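Local coordinates for protein Esterase/lipase (Uncultured bacterium, PDB 3K6K) that probably hydrolyses carboxylic ester bonds, as a bacterial esterase/lipase of the alpha/beta hydrolase fold related to hormone-sensitive lipase, at residues S198-A201 / D202-F205; A252-S255 / D256-L260; P277-P280 / H281-M285. One frame throughout, in Å; residues are numbered along the deposited sequence.

Contact 1 (S198-A201 / D202-F205)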
loop_
_atom_site.group_PDB
_atom_site.type_symbol
_atom_site.label_atom_id
_atom_site.label_comp_id
_atom_site.label_asym_id
_atom_site.label_seq_id
_atom_site.Cartn_x
_atom_site.Cartn_y
_atom_site.Cartn_z
ATOM N N SER A 198 2.275 -17.801 -8.849
ATOM C CA SER A 198 2.554 -19.221 -8.663
ATOM C C SER A 198 2.316 -19.550 -7.206
ATOM O O SER A 198 1.682 -20.548 -6.872
ATOM C CB SER A 198 3.985 -19.572 -9.078
ATOM O OG SER A 198 4.894 -18.709 -8.434
ATOM N N ASN A 199 2.732 -18.665 -6.322
ATOM C CA ASN A 199 2.528 -18.977 -4.933
ATOM C C ASN A 199 1.100 -19.101 -4.462
ATOM O O ASN A 199 0.784 -19.964 -3.607
ATOM C CB ASN A 199 3.336 -18.039 -4.084
ATOM C CG ASN A 199 4.795 -18.412 -4.110
ATOM O OD1 ASN A 199 5.225 -19.219 -3.311
ATOM N ND2 ASN A 199 5.557 -17.846 -5.056
ATOM N N LEU A 200 0.237 -18.244 -4.999
ATOM C CA LEU A 200 -1.046 -18.107 -4.407
ATOM C C LEU A 200 -2.103 -18.665 -5.328
ATOM O O LEU A 200 -3.286 -18.565 -5.028
ATOM C CB LEU A 200 -1.331 -16.653 -4.044
ATOM C CG LEU A 200 -0.516 -15.926 -2.952
ATOM C CD1 LEU A 200 -1.049 -14.535 -2.830
ATOM C CD2 LEU A 200 -0.544 -16.596 -1.579
ATOM N N ALA A 201 -1.674 -19.306 -6.409
ATOM C CA ALA A 201 -2.588 -19.840 -7.430
ATOM C C ALA A 201 -3.746 -20.665 -6.883
ATOM O O ALA A 201 -4.887 -20.384 -7.227
ATOM C CB ALA A 201 -1.814 -20.627 -8.592
ATOM N N ASP A 202 -3.421 -21.653 -6.071
ATOM C CA ASP A 202 -4.338 -22.562 -5.462
ATOM C C ASP A 202 -5.178 -21.968 -4.363
ATOM O O ASP A 202 -5.980 -22.630 -3.829
ATOM C CB ASP A 202 -3.589 -23.777 -4.907
ATOM C CG ASP A 202 -2.796 -24.549 -5.968
ATOM O OD1 ASP A 202 -3.140 -24.484 -7.183
ATOM O OD2 ASP A 202 -1.838 -25.255 -5.569
ATOM N N ARG A 203 -4.966 -20.723 -4.010
ATOM C CA ARG A 203 -5.800 -20.110 -3.032
ATOM C C ARG A 203 -6.844 -19.240 -3.725
ATOM O O ARG A 203 -7.727 -18.725 -3.068
ATOM C CB ARG A 203 -4.968 -19.224 -2.132
ATOM C CG ARG A 203 -4.216 -19.872 -1.015
ATOM C CD ARG A 203 -4.181 -18.729 -0.050
ATOM N NE ARG A 203 -2.877 -18.394 0.453
ATOM C CZ ARG A 203 -2.599 -17.325 1.197
ATOM N NH1 ARG A 203 -3.500 -16.423 1.563
ATOM N NH2 ARG A 203 -1.371 -17.161 1.570
ATOM N N ASP A 204 -6.708 -19.072 -5.052
ATOM C CA ASP A 204 -7.550 -18.185 -5.865
ATOM C C ASP A 204 -8.624 -18.946 -6.654
ATOM O O ASP A 204 -8.328 -19.625 -7.652
ATOM C CB ASP A 204 -6.685 -17.397 -6.832
ATOM C CG ASP A 204 -7.396 -16.165 -7.390
ATOM O OD1 ASP A 204 -8.645 -16.190 -7.544
ATOM O OD2 ASP A 204 -6.699 -15.150 -7.662
ATOM N N PHE A 205 -9.873 -18.820 -6.211
ATOM C CA PHE A 205 -10.963 -19.594 -6.795
ATOM C C PHE A 205 -11.867 -18.639 -7.555
ATOM O O PHE A 205 -13.026 -18.945 -7.780
ATOM C CB PHE A 205 -11.807 -20.319 -5.728
ATOM C CG PHE A 205 -11.023 -20.889 -4.568
ATOM C CD1 PHE A 205 -10.070 -21.881 -4.762
ATOM C CD2 PHE A 205 -11.307 -20.487 -3.278
ATOM C CE1 PHE A 205 -9.403 -22.417 -3.707
ATOM C CE2 PHE A 205 -10.605 -21.025 -2.195
ATOM C CZ PHE A 205 -9.650 -21.976 -2.418
#
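Two backbone bonds in succession, Arg203 N to Leu200 O at 2.9 Å and Asp204 N to Ala201 O at 3.1 Å, close a 3-10 turn between Leu200 and Asp204. The turn follows helix 195-199. Leu200 is the first residue to leave helical geometry there. In this alpha/beta hydrolase the segment belongs to the excursion between strands 180-184 and 243-248, where hormone-sensitive lipase relatives usually carry part of their cap.

Leu200 and Arg203 carry the side-chain contact. Leu200 CG lies beside its own backbone N (chi1 -66°), and CD2 meets the guanidinium from over one face. It sits 3.1 Å above the guanidinium plane of Arg203, shifted toward the rim. Its nearest atom there is Arg203 NH2, with CD2 to NH2 at 3.3 Å. The arginine chain bends at chi3 (-128°) before its flat end. That end is also held by polar partners: NH1 forms a salt bridge with Glu250, and NH2 bonds to Ala266 O of the second subunit. The leucine therefore packs on a group fixed at the dimer interface.

Asp204 turns its carboxylate away from the turn. OD2 accepts Ala252 N. OD1 accepts the N-H groups of Leu206 and Ala207, the first of these making an Asx turn. Phe205 leans on helix 18-30, and Arg203 O lies over the centre of its ring, 3.7 Å above the ring plane.

Contact 2 (A252-S255 / D256-L260); sequences ALLS and DSTTL. With SO4 (sulfate ion), chain I.
Thr259 holds OG1 beside its own backbone N (chi1 -57°), which points the hydroxyl back at Ser255 O one turn earlier. Thr258 instead tucks OG1 between its backbone N and carbonyl carbon (chi1 63°) and meets a sulfate ion. The site is the first turn of helix 254-266, the helix of the beta-alpha-beta unit between strands 243-248 and 271-276. Leu253 takes the N-cap position.

Thr259 approaches Ser255 O with both its backbone N and its hydroxyl. Thr259 N donates to Ser255 O at 2.8 Å. Thr259 OG1 lies 2.6 Å from the same Ser255 O. That hydroxyl also lies 2.9 Å from sulfate O3, and its single proton could serve either acceptor. Thr258 OG1 donates to sulfate O1 at 2.5 Å, a very short distance whose exact value deserves caution. Thr258 OG1 of the second subunit binds the same ion, so the sulfate bridges the dimer interface. It probably comes from the crystallisation liquor. Ser255 OG also faces that interface and bonds to Glu262 of the second subunit.

The helix begins with a weak bond from Asp256 N to Leu253 O. The next, Thr258 N to Leu254 O at 3.2 Å, is nearly straight (171°). Asp256 OD1 accepts the N-H groups of Val188 and Asp189. This ties the helix start to the loop after strand 180-184. A water bridges Leu253 O and Ser257 OG, donating to Leu253 O at 2.6 Å and accepting from Ser257 OG at 2.8 Å.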
loop_
_atom_site.group_PDB
_atom_site.type_symbol
_atom_site.label_atom_id
_atom_site.label_comp_id
_atom_site.label_asym_id
_atom_site.label_seq_id
_atom_site.Cartn_x
_atom_site.Cartn_y
_atom_site.Cartn_z
ATOM N N ALA A 252 -4.088 -14.710 -6.938
ATOM C CA ALA A 252 -3.027 -15.024 -7.892
ATOM C C ALA A 252 -2.374 -13.710 -8.429
ATOM O O ALA A 252 -1.214 -13.733 -8.812
ATOM C CB ALA A 252 -3.610 -15.822 -9.058
ATOM N N LEU A 253 -3.153 -12.614 -8.472
ATOM C CA LEU A 253 -2.771 -11.294 -9.026
ATOM C C LEU A 253 -2.438 -10.239 -7.908
ATOM O O LEU A 253 -2.488 -9.021 -8.105
ATOM C CB LEU A 253 -3.858 -10.763 -9.970
ATOM C CG LEU A 253 -4.361 -11.658 -11.119
ATOM C CD1 LEU A 253 -5.296 -10.910 -12.066
ATOM C CD2 LEU A 253 -3.153 -12.199 -11.903
ATOM N N LEU A 254 -2.125 -10.736 -6.735
ATOM C CA LEU A 254 -1.627 -9.895 -5.665
ATOM C C LEU A 254 -0.363 -9.177 -6.072
ATOM O O LEU A 254 -0.185 -8.012 -5.688
ATOM C CB LEU A 254 -1.326 -10.690 -4.391
ATOM C CG LEU A 254 -0.770 -9.866 -3.203
ATOM C CD1 LEU A 254 -1.782 -8.899 -2.697
ATOM C CD2 LEU A 254 -0.314 -10.804 -2.026
ATOM N N SER A 255 0.534 -9.848 -6.798
ATOM C CA SER A 255 1.792 -9.171 -7.124
ATOM C C SER A 255 1.531 -8.100 -8.204
ATOM O O SER A 255 2.389 -7.264 -8.415
ATOM C CB SER A 255 2.909 -10.142 -7.521
ATOM O OG SER A 255 3.181 -11.084 -6.484
ATOM N N ASP A 256 0.349 -8.109 -8.852
ATOM C CA ASP A 256 -0.038 -7.011 -9.771
ATOM C C ASP A 256 -0.220 -5.676 -8.995
ATOM O O ASP A 256 0.256 -4.592 -9.417
ATOM C CB ASP A 256 -1.341 -7.304 -10.560
ATOM C CG ASP A 256 -1.122 -8.178 -11.850
ATOM O OD1 ASP A 256 -1.862 -7.982 -12.810
ATOM O OD2 ASP A 256 -0.229 -9.036 -11.942
ATOM N N SER A 257 -0.933 -5.780 -7.888
ATOM C CA SER A 257 -1.115 -4.677 -6.977
ATOM C C SER A 257 0.170 -4.186 -6.353
ATOM O O SER A 257 0.438 -2.993 -6.419
ATOM C CB SER A 257 -2.156 -5.012 -5.909
ATOM O OG SER A 257 -3.444 -5.003 -6.493
ATOM N N THR A 258 0.959 -5.060 -5.746
ATOM C CA THR A 258 2.182 -4.644 -5.110
ATOM C C THR A 258 3.154 -4.138 -6.185
ATOM O O THR A 258 3.911 -3.151 -5.973
ATOM C CB THR A 258 2.863 -5.801 -4.321
ATOM O OG1 THR A 258 3.213 -6.815 -5.255
ATOM C CG2 THR A 258 1.992 -6.414 -3.464
ATOM N N THR A 259 3.168 -4.790 -7.345
ATOM C CA THR A 259 4.111 -4.359 -8.411
ATOM C C THR A 259 3.778 -3.055 -9.081
ATOM O O THR A 259 4.674 -2.216 -9.306
ATOM C CB THR A 259 4.364 -5.406 -9.486
ATOM O OG1 THR A 259 4.836 -6.587 -8.863
ATOM C CG2 THR A 259 5.505 -4.928 -10.466
ATOM N N LEU A 260 2.520 -2.869 -9.422
ATOM C CA LEU A 260 2.094 -1.550 -9.831
ATOM C C LEU A 260 2.392 -0.470 -8.785
ATOM O O LEU A 260 2.648 0.708 -9.125
ATOM C CB LEU A 260 0.603 -1.551 -10.076
ATOM C CG LEU A 260 -0.149 -0.649 -11.085
ATOM C CD1 LEU A 260 -1.380 0.019 -10.416
ATOM C CD2 LEU A 260 0.663 0.285 -12.019
HETATM S S SO4 I . 6.750 -7.079 -5.619
HETATM O O1 SO4 I . 5.471 -7.797 -5.597
HETATM O O2 SO4 I . 7.753 -7.918 -4.949
HETATM O O3 SO4 I . 7.085 -6.772 -7.027
HETATM O O4 SO4 I . 6.723 -5.831 -4.857
HETATM O O HOH W 1 -4.137 -6.976 -8.296
#

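Contact 3 (P277-P280 / H281-M285); sequences PDMP and HVFQM
Met285 N donates to Val282 O at 3.1 Å, closing the turn that carries Phe283 back against Met279 and Pro280. Pro280 O sits at the edge of the Phe283 ring, in its plane, and Pro280 CD packs on Phe283 CB at 3.8 Å. The loop follows strand 271-276 and carries His281, the probable histidine of a Ser-His-Glu triad in this alpha/beta hydrolase fold.

The main side-chain contact is Met279 over Phe283. Phe283 CG is set between its own backbone N and carbonyl carbon (chi1 68°), which swings the ring back toward Met279. The methionine comes over one face, crossing the phenylalanine at about a right angle. Its CG lies 3.7 Å from the centroid of the Phe283 ring and only 15° off the normal, a CH-pi contact. Bends at chi2 (-64°) and chi3 leave Met279 SD oblique to the ring, 4.2 Å from the Phe283 centroid. This is a Met-aromatic contact. The amide of Gln284 lies over the opposite face, with CD 3.8 Å above the Phe283 plane.

His281 ND1 bonds to Glu251 OE1, and the His281 side chain touches Ser157 of the probable nucleophile elbow. Val282 CG2 lies over one face of the imidazole. Phe283 is sandwiched on both faces, and Met279 is bonded through its backbone to Glu250. This packing is consistent with a loop held in a set path, with His281 between Ser157 and Glu251.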
loop_
_atom_site.group_PDB
_atom_site.type_symbol
_atom_site.label_atom_id
_atom_site.label_comp_id
_atom_site.label_asym_id
_atom_site.label_seq_id
_atom_site.Cartn_x
_atom_site.Cartn_y
_atom_site.Cartn_z
ATOM N N PRO A 277 -7.002 -9.204 4.400
ATOM C CA PRO A 277 -6.880 -10.575 4.916
ATOM C C PRO A 277 -8.072 -11.487 4.517
ATOM O O PRO A 277 -9.252 -11.119 4.679
ATOM C CB PRO A 277 -6.842 -10.390 6.454
ATOM C CG PRO A 277 -6.683 -8.933 6.715
ATOM C CD PRO A 277 -6.807 -8.171 5.431
ATOM N N ASP A 278 -7.772 -12.688 4.034
ATOM C CA ASP A 278 -8.859 -13.659 3.708
ATOM C C ASP A 278 -9.894 -13.170 2.648
ATOM O O ASP A 278 -10.998 -13.754 2.547
ATOM C CB ASP A 278 -9.652 -14.045 4.986
ATOM C CG ASP A 278 -8.782 -14.694 6.065
ATOM O OD1 ASP A 278 -7.903 -15.516 5.749
ATOM O OD2 ASP A 278 -9.029 -14.403 7.258
ATOM N N MET A 279 -9.593 -12.108 1.902
ATOM C CA MET A 279 -10.519 -11.653 0.830
ATOM C C MET A 279 -10.110 -12.169 -0.549
ATOM O O MET A 279 -8.924 -12.196 -0.879
ATOM C CB MET A 279 -10.662 -10.123 0.800
ATOM C CG MET A 279 -11.400 -9.585 2.059
ATOM S SD MET A 279 -13.088 -10.265 2.017
ATOM C CE MET A 279 -12.790 -11.469 3.324
ATOM N N PRO A 280 -11.075 -12.613 -1.340
ATOM C CA PRO A 280 -10.730 -13.121 -2.685
ATOM C C PRO A 280 -10.762 -11.988 -3.688
ATOM O O PRO A 280 -11.011 -10.830 -3.317
ATOM C CB PRO A 280 -11.889 -14.086 -2.982
ATOM C CG PRO A 280 -13.122 -13.324 -2.327
ATOM C CD PRO A 280 -12.486 -12.907 -0.991
ATOM N N HIS A 281 -10.534 -12.335 -4.946
ATOM C CA HIS A 281 -10.506 -11.404 -6.041
ATOM C C HIS A 281 -11.743 -10.529 -6.042
ATOM O O HIS A 281 -12.849 -11.050 -5.925
ATOM C CB HIS A 281 -10.487 -12.225 -7.309
ATOM C CG HIS A 281 -9.992 -11.482 -8.500
ATOM N ND1 HIS A 281 -8.879 -10.671 -8.459
ATOM C CD2 HIS A 281 -10.456 -11.431 -9.776
ATOM C CE1 HIS A 281 -8.677 -10.158 -9.658
ATOM N NE2 HIS A 281 -9.614 -10.602 -10.474
ATOM N N VAL A 282 -11.559 -9.227 -6.226
ATOM C CA VAL A 282 -12.630 -8.230 -6.238
ATOM C C VAL A 282 -13.720 -8.507 -5.164
ATOM O O VAL A 282 -14.910 -8.560 -5.436
ATOM C CB VAL A 282 -13.266 -7.989 -7.656
ATOM C CG1 VAL A 282 -14.087 -6.705 -7.602
ATOM C CG2 VAL A 282 -12.184 -7.854 -8.819
ATOM N N PHE A 283 -13.297 -8.615 -3.921
ATOM C CA PHE A 283 -14.197 -9.006 -2.853
ATOM C C PHE A 283 -15.321 -8.036 -2.606
ATOM O O PHE A 283 -16.315 -8.431 -1.953
ATOM C CB PHE A 283 -13.416 -9.238 -1.552
ATOM C CG PHE A 283 -12.815 -7.972 -0.934
ATOM C CD1 PHE A 283 -13.497 -7.288 0.064
ATOM C CD2 PHE A 283 -11.560 -7.528 -1.304
ATOM C CE1 PHE A 283 -12.948 -6.154 0.634
ATOM C CE2 PHE A 283 -10.987 -6.431 -0.726
ATOM C CZ PHE A 283 -11.690 -5.714 0.222
ATOM N N GLN A 284 -15.175 -6.798 -3.112
ATOM C CA GLN A 284 -16.156 -5.764 -2.917
ATOM C C GLN A 284 -17.498 -6.159 -3.584
ATOM O O GLN A 284 -18.495 -5.460 -3.390
ATOM C CB GLN A 284 -15.655 -4.348 -3.412
ATOM C CG GLN A 284 -14.318 -3.800 -2.807
ATOM C CD GLN A 284 -13.040 -4.527 -3.369
ATOM O OE1 GLN A 284 -13.142 -5.498 -4.162
ATOM N NE2 GLN A 284 -11.866 -4.056 -2.961
ATOM N N MET A 285 -17.492 -7.213 -4.413
ATOM C CA MET A 285 -18.728 -7.783 -4.937
ATOM C C MET A 285 -19.618 -8.494 -3.885
ATOM O O MET A 285 -20.843 -8.706 -4.118
ATOM C CB MET A 285 -18.475 -8.756 -6.114
ATOM C CG MET A 285 -17.548 -8.226 -7.164
ATOM S SD MET A 285 -18.188 -7.245 -8.537
ATOM C CE MET A 285 -18.793 -8.500 -9.659
#

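The three contacts follow one another along the chain without overlap. Their centres are 13 to 14 Å apart. Contact 1 lies in the excursion after strand 180-184. Contact 2 starts helix 254-266 after strand 243-248. Contact 3 follows strand 271-276, an outermost strand of the sheet within this chain. Contacts 1 and 2 pack through Leu200 CD1 and Leu254 CD2, 3.9 Å apart, and are also joined by the probable hydrogen bond of Asp204 to Ala252. Both face the second subunit. Contacts 2 and 3 meet where Leu253 CD1 lies 4.2 Å from His281 CE1. Contact 2 thus touches both neighbours, linking the dimer interface to the loop of the probable catalytic histidine.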